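Local coordinates for trans-isoprenyl diphosphate synthase (Caulobacter crescentus, PDB 3OYR), which probably extends farnesyl diphosphate with isopentenyl diphosphate units to all-trans-octaprenyl diphosphate, the precursor of isoprenoid quinone side chains, at residues 75-80 and 85-90; 153-158 and 196-201; 308-313 and 339-344. All coordinates share one frame; numbering follows the deposited sequence.

Contact 1. Residues 75-80 and 85-90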
loop_
_atom_site.group_PDB
_atom_site.type_symbol
_atom_site.label_atom_id
_atom_site.label_comp_id
_atom_site.label_asym_id
_atom_site.label_seq_id
_atom_site.Cartn_x
_atom_site.Cartn_y
_atom_site.Cartn_z
ATOM N N ALA B 75 9.366 -10.470 20.368
ATOM C CA ALA B 75 8.918 -11.378 21.451
ATOM C C ALA B 75 8.546 -12.791 20.984
ATOM O O ALA B 75 8.944 -13.794 21.614
ATOM C CB ALA B 75 7.761 -10.757 22.238
ATOM N N ALA B 76 7.818 -12.873 19.867
ATOM C CA ALA B 76 7.367 -14.158 19.348
ATOM C C ALA B 76 8.531 -14.987 18.861
ATOM O O ALA B 76 8.554 -16.198 19.070
ATOM C CB ALA B 76 6.369 -13.970 18.222
ATOM N N ALA B 77 9.495 -14.334 18.211
ATOM C CA ALA B 77 10.674 -15.041 17.703
ATOM C C ALA B 77 11.547 -15.624 18.825
ATOM O O ALA B 77 11.995 -16.785 18.755
ATOM C CB ALA B 77 11.492 -14.127 16.781
ATOM N N ARG B 78 11.784 -14.820 19.858
ATOM C CA ARG B 78 12.559 -15.264 21.023
ATOM C C ARG B 78 11.827 -16.304 21.881
ATOM O O ARG B 78 12.456 -17.243 22.378
ATOM C CB ARG B 78 12.964 -14.066 21.885
ATOM C CG ARG B 78 13.932 -13.075 21.200
ATOM C CD ARG B 78 15.239 -13.751 20.829
ATOM N NE ARG B 78 16.185 -12.875 20.125
ATOM C CZ ARG B 78 17.264 -13.316 19.477
ATOM N NH1 ARG B 78 17.532 -14.612 19.439
ATOM N NH2 ARG B 78 18.076 -12.467 18.860
ATOM N N LEU B 79 10.512 -16.143 22.047
ATOM C CA LEU B 79 9.696 -17.138 22.766
ATOM C C LEU B 79 9.715 -18.465 22.019
ATOM O O LEU B 79 9.893 -19.521 22.634
ATOM C CB LEU B 79 8.254 -16.652 23.002
ATOM C CG LEU B 79 7.330 -17.432 23.964
ATOM C CD1 LEU B 79 7.982 -17.707 25.326
ATOM C CD2 LEU B 79 5.988 -16.721 24.161
ATOM N N ALA B 80 9.591 -18.408 20.690
ATOM C CA ALA B 80 9.704 -19.613 19.869
ATOM C C ALA B 80 11.139 -20.158 19.751
ATOM O O ALA B 80 11.346 -21.237 19.208
ATOM C CB ALA B 80 9.075 -19.405 18.493
ATOM N N ASP B 85 18.951 -13.708 13.935
ATOM C CA ASP B 85 18.206 -12.471 14.104
ATOM C C ASP B 85 17.499 -11.985 12.836
ATOM O O ASP B 85 17.246 -10.777 12.676
ATOM C CB ASP B 85 19.124 -11.389 14.670
ATOM C CG ASP B 85 20.230 -10.974 13.700
ATOM O OD1 ASP B 85 20.349 -11.554 12.595
ATOM O OD2 ASP B 85 20.984 -10.049 14.057
ATOM N N HIS B 86 17.178 -12.914 11.938
ATOM C CA HIS B 86 16.572 -12.520 10.665
ATOM C C HIS B 86 15.125 -12.054 10.820
ATOM O O HIS B 86 14.595 -11.349 9.954
ATOM C CB HIS B 86 16.724 -13.617 9.605
ATOM C CG HIS B 86 18.144 -13.838 9.178
ATOM N ND1 HIS B 86 18.703 -15.093 9.061
ATOM C CD2 HIS B 86 19.130 -12.959 8.874
ATOM C CE1 HIS B 86 19.965 -14.978 8.687
ATOM N NE2 HIS B 86 20.249 -13.692 8.569
ATOM N N PHE B 87 14.517 -12.397 11.956
ATOM C CA PHE B 87 13.204 -11.887 12.317
ATOM C C PHE B 87 13.169 -10.361 12.412
ATOM O O PHE B 87 12.094 -9.777 12.308
ATOM C CB PHE B 87 12.708 -12.525 13.634
ATOM C CG PHE B 87 13.568 -12.201 14.839
ATOM C CD1 PHE B 87 14.584 -13.069 15.232
ATOM C CD2 PHE B 87 13.358 -11.041 15.587
ATOM C CE1 PHE B 87 15.382 -12.795 16.340
ATOM C CE2 PHE B 87 14.161 -10.748 16.704
ATOM C CZ PHE B 87 15.180 -11.629 17.078
ATOM N N GLN B 88 14.330 -9.723 12.606
ATOM C CA GLN B 88 14.397 -8.254 12.736
ATOM C C GLN B 88 13.934 -7.529 11.482
ATOM O O GLN B 88 13.361 -6.433 11.576
ATOM C CB GLN B 88 15.811 -7.773 13.116
ATOM C CG GLN B 88 16.215 -8.030 14.592
ATOM C CD GLN B 88 17.703 -7.761 14.856
ATOM O OE1 GLN B 88 18.340 -7.034 14.105
ATOM N NE2 GLN B 88 18.260 -8.374 15.918
ATOM N N LYS B 89 14.216 -8.106 10.313
ATOM C CA LYS B 89 13.718 -7.567 9.047
ATOM C C LYS B 89 12.198 -7.641 8.939
ATOM O O LYS B 89 11.570 -6.689 8.454
ATOM C CB LYS B 89 14.381 -8.233 7.849
ATOM C CG LYS B 89 15.904 -8.143 7.878
ATOM C CD LYS B 89 16.514 -8.657 6.586
ATOM C CE LYS B 89 18.022 -8.356 6.535
ATOM N NZ LYS B 89 18.552 -8.584 5.146
ATOM N N LEU B 90 11.625 -8.756 9.405
ATOM C CA LEU B 90 10.163 -8.928 9.499
ATOM C C LEU B 90 9.575 -7.912 10.450
ATOM O O LEU B 90 8.595 -7.241 10.105
ATOM C CB LEU B 90 9.781 -10.350 9.932
ATOM C CG LEU B 90 10.298 -11.489 9.049
ATOM C CD1 LEU B 90 9.960 -12.844 9.655
ATOM C CD2 LEU B 90 9.781 -11.419 7.615
#

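Contact 2. Residues 153-158 and 196-201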
loop_
_atom_site.group_PDB
_atom_site.type_symbol
_atom_site.label_atom_id
_atom_site.label_comp_id
_atom_site.label_asym_id
_atom_site.label_seq_id
_atom_site.Cartn_x
_atom_site.Cartn_y
_atom_site.Cartn_z
ATOM N N LEU B 153 6.205 -14.156 4.510
ATOM C CA LEU B 153 5.697 -13.257 3.478
ATOM C C LEU B 153 4.205 -13.456 3.165
ATOM O O LEU B 153 3.468 -12.494 2.995
ATOM C CB LEU B 153 6.534 -13.377 2.209
ATOM C CG LEU B 153 6.686 -12.046 1.479
ATOM C CD1 LEU B 153 8.030 -11.971 0.809
ATOM C CD2 LEU B 153 5.588 -11.865 0.446
ATOM N N GLU B 154 3.755 -14.699 3.110
ATOM C CA GLU B 154 2.320 -14.992 2.909
ATOM C C GLU B 154 1.477 -14.455 4.067
ATOM O O GLU B 154 0.396 -13.897 3.856
ATOM C CB GLU B 154 2.117 -16.503 2.749
ATOM C CG GLU B 154 0.708 -17.030 2.980
ATOM C CD GLU B 154 0.771 -18.436 3.518
ATOM O OE1 GLU B 154 0.555 -18.618 4.738
ATOM O OE2 GLU B 154 1.095 -19.354 2.732
ATOM N N ILE B 155 2.006 -14.597 5.278
ATOM C CA ILE B 155 1.322 -14.154 6.476
ATOM C C ILE B 155 1.104 -12.644 6.440
ATOM O O ILE B 155 0.011 -12.172 6.716
ATOM C CB ILE B 155 2.108 -14.552 7.752
ATOM C CG1 ILE B 155 1.978 -16.057 8.046
ATOM C CG2 ILE B 155 1.610 -13.801 8.962
ATOM C CD1 ILE B 155 3.016 -16.512 9.127
ATOM N N LEU B 156 2.130 -11.885 6.078
ATOM C CA LEU B 156 1.981 -10.413 6.060
ATOM C C LEU B 156 1.285 -9.850 4.837
ATOM O O LEU B 156 0.660 -8.768 4.910
ATOM C CB LEU B 156 3.338 -9.717 6.303
ATOM C CG LEU B 156 3.647 -9.873 7.803
ATOM C CD1 LEU B 156 5.122 -9.940 8.081
ATOM C CD2 LEU B 156 3.002 -8.757 8.589
ATOM N N ALA B 157 1.433 -10.521 3.694
ATOM C CA ALA B 157 0.651 -10.177 2.486
ATOM C C ALA B 157 -0.855 -10.305 2.766
ATOM O O ALA B 157 -1.651 -9.380 2.487
ATOM C CB ALA B 157 1.043 -11.058 1.308
ATOM N N ARG B 158 -1.214 -11.433 3.368
ATOM C CA ARG B 158 -2.577 -11.714 3.766
ATOM C C ARG B 158 -3.050 -10.658 4.756
ATOM O O ARG B 158 -4.108 -10.046 4.550
ATOM C CB ARG B 158 -2.707 -13.134 4.356
ATOM C CG ARG B 158 -4.172 -13.432 4.744
ATOM C CD ARG B 158 -4.416 -14.721 5.522
ATOM N NE ARG B 158 -5.741 -14.634 6.168
ATOM C CZ ARG B 158 -5.969 -14.154 7.398
ATOM N NH1 ARG B 158 -7.206 -14.103 7.866
ATOM N NH2 ARG B 158 -4.969 -13.719 8.167
ATOM N N PHE B 196 -1.517 -7.466 14.361
ATOM C CA PHE B 196 -0.983 -8.011 15.616
ATOM C C PHE B 196 -0.820 -9.515 15.548
ATOM O O PHE B 196 0.232 -10.014 15.937
ATOM C CB PHE B 196 -1.853 -7.659 16.822
ATOM C CG PHE B 196 -1.630 -6.259 17.350
ATOM C CD1 PHE B 196 -2.569 -5.269 17.148
ATOM C CD2 PHE B 196 -0.477 -5.946 18.068
ATOM C CE1 PHE B 196 -2.357 -3.982 17.655
ATOM C CE2 PHE B 196 -0.249 -4.683 18.575
ATOM C CZ PHE B 196 -1.190 -3.700 18.381
ATOM N N ALA B 197 -1.853 -10.224 15.064
ATOM C CA ALA B 197 -1.755 -11.668 14.866
ATOM C C ALA B 197 -0.601 -12.029 13.917
ATOM O O ALA B 197 0.158 -12.951 14.202
ATOM C CB ALA B 197 -3.058 -12.222 14.322
ATOM N N ALA B 198 -0.528 -11.345 12.772
ATOM C CA ALA B 198 0.535 -11.504 11.759
ATOM C C ALA B 198 1.936 -11.237 12.293
ATOM O O ALA B 198 2.867 -12.031 12.027
ATOM C CB ALA B 198 0.279 -10.612 10.549
ATOM N N ALA B 199 2.086 -10.148 13.049
ATOM C CA ALA B 199 3.364 -9.806 13.685
ATOM C C ALA B 199 3.874 -10.939 14.558
ATOM O O ALA B 199 5.032 -11.336 14.416
ATOM C CB ALA B 199 3.276 -8.512 14.490
ATOM N N SER B 200 3.013 -11.484 15.426
ATOM C CA SER B 200 3.432 -12.606 16.265
ATOM C C SER B 200 3.637 -13.853 15.464
ATOM O O SER B 200 4.616 -14.553 15.676
ATOM C CB SER B 200 2.474 -12.915 17.418
ATOM O OG SER B 200 1.341 -12.095 17.347
ATOM N N GLU B 201 2.701 -14.166 14.571
ATOM C CA GLU B 201 2.823 -15.394 13.807
ATOM C C GLU B 201 4.058 -15.348 12.894
ATOM O O GLU B 201 4.787 -16.339 12.803
ATOM C CB GLU B 201 1.533 -15.726 13.022
ATOM C CG GLU B 201 1.557 -17.159 12.452
ATOM C CD GLU B 201 0.458 -17.443 11.452
ATOM O OE1 GLU B 201 -0.308 -16.519 11.095
ATOM O OE2 GLU B 201 0.351 -18.607 11.026
#

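Contact 3. Residues 308-313 and 339-344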
loop_
_atom_site.group_PDB
_atom_site.type_symbol
_atom_site.label_atom_id
_atom_site.label_comp_id
_atom_site.label_asym_id
_atom_site.label_seq_id
_atom_site.Cartn_x
_atom_site.Cartn_y
_atom_site.Cartn_z
ATOM N N ASP B 308 -14.525 -3.913 29.643
ATOM C CA ASP B 308 -14.829 -5.276 30.140
ATOM C C ASP B 308 -14.634 -6.305 29.033
ATOM O O ASP B 308 -14.076 -7.393 29.254
ATOM C CB ASP B 308 -16.274 -5.399 30.650
ATOM C CG ASP B 308 -16.502 -4.714 32.000
ATOM O OD1 ASP B 308 -17.672 -4.371 32.292
ATOM O OD2 ASP B 308 -15.535 -4.511 32.766
ATOM N N LEU B 309 -15.101 -5.961 27.844
ATOM C CA LEU B 309 -14.937 -6.828 26.688
ATOM C C LEU B 309 -13.454 -6.891 26.291
ATOM O O LEU B 309 -12.924 -7.965 26.018
ATOM C CB LEU B 309 -15.817 -6.356 25.526
ATOM C CG LEU B 309 -15.831 -7.217 24.251
ATOM C CD1 LEU B 309 -16.197 -8.674 24.550
ATOM C CD2 LEU B 309 -16.776 -6.635 23.193
ATOM N N ALA B 310 -12.785 -5.743 26.303
ATOM C CA ALA B 310 -11.343 -5.693 26.032
ATOM C C ALA B 310 -10.567 -6.603 26.981
ATOM O O ALA B 310 -9.708 -7.385 26.536
ATOM C CB ALA B 310 -10.807 -4.239 26.119
ATOM N N ALA B 311 -10.883 -6.529 28.280
ATOM C CA ALA B 311 -10.253 -7.394 29.284
ATOM C C ALA B 311 -10.511 -8.887 29.022
ATOM O O ALA B 311 -9.630 -9.719 29.264
ATOM C CB ALA B 311 -10.705 -6.997 30.716
ATOM N N ASP B 312 -11.703 -9.213 28.509
ATOM C CA ASP B 312 -12.036 -10.589 28.083
ATOM C C ASP B 312 -11.109 -11.085 26.973
ATOM O O ASP B 312 -10.626 -12.217 26.998
ATOM C CB ASP B 312 -13.495 -10.676 27.606
ATOM C CG ASP B 312 -14.507 -10.667 28.751
ATOM O OD1 ASP B 312 -14.087 -10.702 29.929
ATOM O OD2 ASP B 312 -15.730 -10.638 28.469
ATOM N N TYR B 313 -10.855 -10.224 25.998
ATOM C CA TYR B 313 -9.905 -10.541 24.928
ATOM C C TYR B 313 -8.482 -10.626 25.456
ATOM O O TYR B 313 -7.731 -11.525 25.051
ATOM C CB TYR B 313 -10.033 -9.557 23.755
ATOM C CG TYR B 313 -11.270 -9.830 22.921
ATOM C CD1 TYR B 313 -12.333 -8.937 22.902
ATOM C CD2 TYR B 313 -11.382 -10.994 22.172
ATOM C CE1 TYR B 313 -13.463 -9.185 22.132
ATOM C CE2 TYR B 313 -12.520 -11.265 21.421
ATOM C CZ TYR B 313 -13.550 -10.345 21.404
ATOM O OH TYR B 313 -14.675 -10.593 20.670
ATOM N N PHE B 339 -1.703 -4.360 29.599
ATOM C CA PHE B 339 -1.393 -3.005 29.184
ATOM C C PHE B 339 -2.283 -2.541 28.033
ATOM O O PHE B 339 -2.726 -1.390 28.015
ATOM C CB PHE B 339 0.086 -2.850 28.812
ATOM C CG PHE B 339 0.451 -1.456 28.400
ATOM C CD1 PHE B 339 0.618 -0.460 29.356
ATOM C CD2 PHE B 339 0.602 -1.127 27.059
ATOM C CE1 PHE B 339 0.958 0.838 28.983
ATOM C CE2 PHE B 339 0.931 0.176 26.674
ATOM C CZ PHE B 339 1.119 1.151 27.636
ATOM N N ALA B 340 -2.539 -3.433 27.074
ATOM C CA ALA B 340 -3.462 -3.129 25.974
ATOM C C ALA B 340 -4.802 -2.559 26.464
ATOM O O ALA B 340 -5.320 -1.618 25.876
ATOM C CB ALA B 340 -3.674 -4.348 25.089
ATOM N N VAL B 341 -5.328 -3.111 27.558
ATOM C CA VAL B 341 -6.586 -2.663 28.158
ATOM C C VAL B 341 -6.402 -1.447 29.085
ATOM O O VAL B 341 -7.212 -0.517 29.056
ATOM C CB VAL B 341 -7.271 -3.820 28.931
ATOM C CG1 VAL B 341 -8.612 -3.398 29.489
ATOM C CG2 VAL B 341 -7.448 -5.032 28.013
ATOM N N SER B 342 -5.336 -1.438 29.883
ATOM C CA SER B 342 -5.164 -0.380 30.912
ATOM C C SER B 342 -4.592 0.965 30.427
ATOM O O SER B 342 -4.848 2.005 31.054
ATOM C CB SER B 342 -4.349 -0.893 32.107
ATOM O OG SER B 342 -3.002 -1.137 31.758
ATOM N N ARG B 343 -3.848 0.943 29.314
ATOM C CA ARG B 343 -3.148 2.130 28.776
ATOM C C ARG B 343 -4.002 3.387 28.576
ATOM O O ARG B 343 -5.221 3.317 28.385
ATOM C CB ARG B 343 -2.465 1.789 27.440
ATOM C CG ARG B 343 -3.445 1.496 26.336
ATOM C CD ARG B 343 -2.898 0.604 25.207
ATOM N NE ARG B 343 -3.953 0.402 24.202
ATOM C CZ ARG B 343 -4.168 1.219 23.177
ATOM N NH1 ARG B 343 -5.153 0.978 22.315
ATOM N NH2 ARG B 343 -3.372 2.263 22.991
ATOM N N ARG B 344 -3.325 4.530 28.607
ATOM C CA ARG B 344 -3.937 5.838 28.380
ATOM C C ARG B 344 -3.586 6.396 27.007
ATOM O O ARG B 344 -4.119 7.428 26.600
ATOM C CB ARG B 344 -3.502 6.830 29.479
ATOM C CG ARG B 344 -3.856 6.409 30.922
ATOM C CD ARG B 344 -5.320 6.011 31.047
ATOM N NE ARG B 344 -6.215 7.099 30.633
ATOM C CZ ARG B 344 -7.482 6.945 30.249
ATOM N NH1 ARG B 344 -8.043 5.737 30.214
ATOM N NH2 ARG B 344 -8.191 8.009 29.897
#

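Contact 1. Residues 75-80 and 85-90
Ala77 sets its methyl group on one face of the Phe87 ring, closing a helix-loop-helix connection in the all-helical isoprenoid synthase fold: helix 68-79 leads through a short loop into helix 87-109. This is the tight part of the contact. CB of Ala77 lies 3.4 Å from CG of Phe87 and 3.7 Å from the ring centroid, only 23° off the ring normal, which makes a true CH-pi contact. Alanine suits the spot because its single methyl lets the flat ring come close to the first helix, and both residues are buried. With chi1 at 63°, CG of Phe87 sits between the backbone N and the carbonyl carbon, which carries the ring toward helix 68-79; the ring's rotation about CB-CG then presents a face to the methyl.

Packing changes character toward the surface. The ring rim points at the guanidinium of Arg78 rather than lying along it: the two planes are 84° apart, and CE1 of Phe87 stands 3.6 Å above the centre of the guanidinium plane. A long arginine is well chosen at such a border, since its flat guanidinium can cover the ring's edge while its N-H groups still reach an acid at the partly exposed surface. Its chain bends at chi2, and NH2 forms a salt bridge to Asp34 of helix 25-45, an aspartate that also accepts a hydrogen bond from NE2 of Gln88.

Asp85, exposed at the loop, forms the loose side. Its carboxylate turns away and leaves OD2 6.1 Å from NH2 of Arg78, so any attraction is probably weak. Across this side the approach is marginal, with NH2 of Arg78 4.5 Å from CB of Asp85, whereas NE of the same arginine comes to 3.4 Å from CZ of Phe87.

Contact 2. Residues 153-158 and 196-201
Ile155 lies over the helix surface between Ala198 and Glu201, using a different branch for each. Its CG2 methyl, anti to the backbone N, meets Ala198, with CG2 3.8 Å from Ala198 CB and just as near the carbonyl O of that residue. The longer branch reaches the other way, and CD1 rests 3.6 Å from CD of Glu201. Leu156 completes the patch by bringing CD2 to within 3.8 Å of Ala198 CB, so one small methyl is shared by two branched side chains. Alanine fits here because the nearest CA atoms, those of Ile155 and Ala198, are only 6.0 Å apart.

The glutamate is buried. Its CG is anti to the backbone N (chi1 -168°) and the chain beyond is extended, so it crosses the isoleucine obliquely and brings CG and the carboxylate carbon against CD1. Its carboxylate gains a partner in Arg218 of helix 211-238, which takes OE1 in a salt bridge and probably keeps the acid ionised.

The two segments run nearly antiparallel, at 172°, with axes 9.3 Å apart, as neighbours in the helical bundle of the isoprenoid synthase fold. Helix 126-147 flanks helix 150-173, where Met144 touches Leu156, while helix 68-79 and helix 211-238 border helix 181-206. On the subunit boundary, Leu153 packs against Leu153 of the second subunit, placing helix 150-173 at the dimer interface.

Contact 3. Residues 308-313 and 339-344
Next to Val341, which packs on Ala310 and Ala311, NE of Arg343 donates to the carbonyl O of Ala340 at 3.0 Å, a somewhat bent bond with an N-H...O angle of 138°. It stands where helix 328-342, the last helix of the all-alpha isoprenoid synthase fold, gives way to the C-terminal tail, and Arg343 is the first residue to leave helical geometry. The donor approaches tilted 19° from the carbonyl plane. The same guanidinium sends NH1 to the backbone O of Phe228 and NH2 to O of Ala345, the C-terminal residue, besides forming a cation-pi contact with the Phe228 ring. Arginine suits this buried place because its several N-H groups can reach three backbone oxygens at once.

The contact with helix 302-320 itself is small and apolar. Val341 supplies a compact branched side chain to a surface of alanines, whose small size allows the backbones near: CA of Ala310 and CA of Val341 are 6.0 Å apart. CG1 of Val341, anti to its backbone N, faces Ala311 CB more loosely at 4.3 Å, while CG2 drops to 3.6 Å from the carbonyl O of Ala310.

Contacts 1 and 2 adjoin, with centres 13 Å apart: Ala76 CB of contact 1 approaches Ser200 O of contact 2 to 3.1 Å, where helix 68-79 packs on helix 181-206. Contact 3 stands apart, its nearest atoms about 7 Å from contact 2 and about 13 Å from contact 1. Phe228, which lines the dimethylallyl diphosphate pocket, links contacts 2 and 3, since its ring meets Phe196 of contact 2 and Arg343 of contact 3. The side chains of Ala198 and Ala310 are each about 13 Å from a bound dimethylallyl diphosphate, while the side chain of Ala310 is about 9 Å from that of Asp232, a calcium ligand.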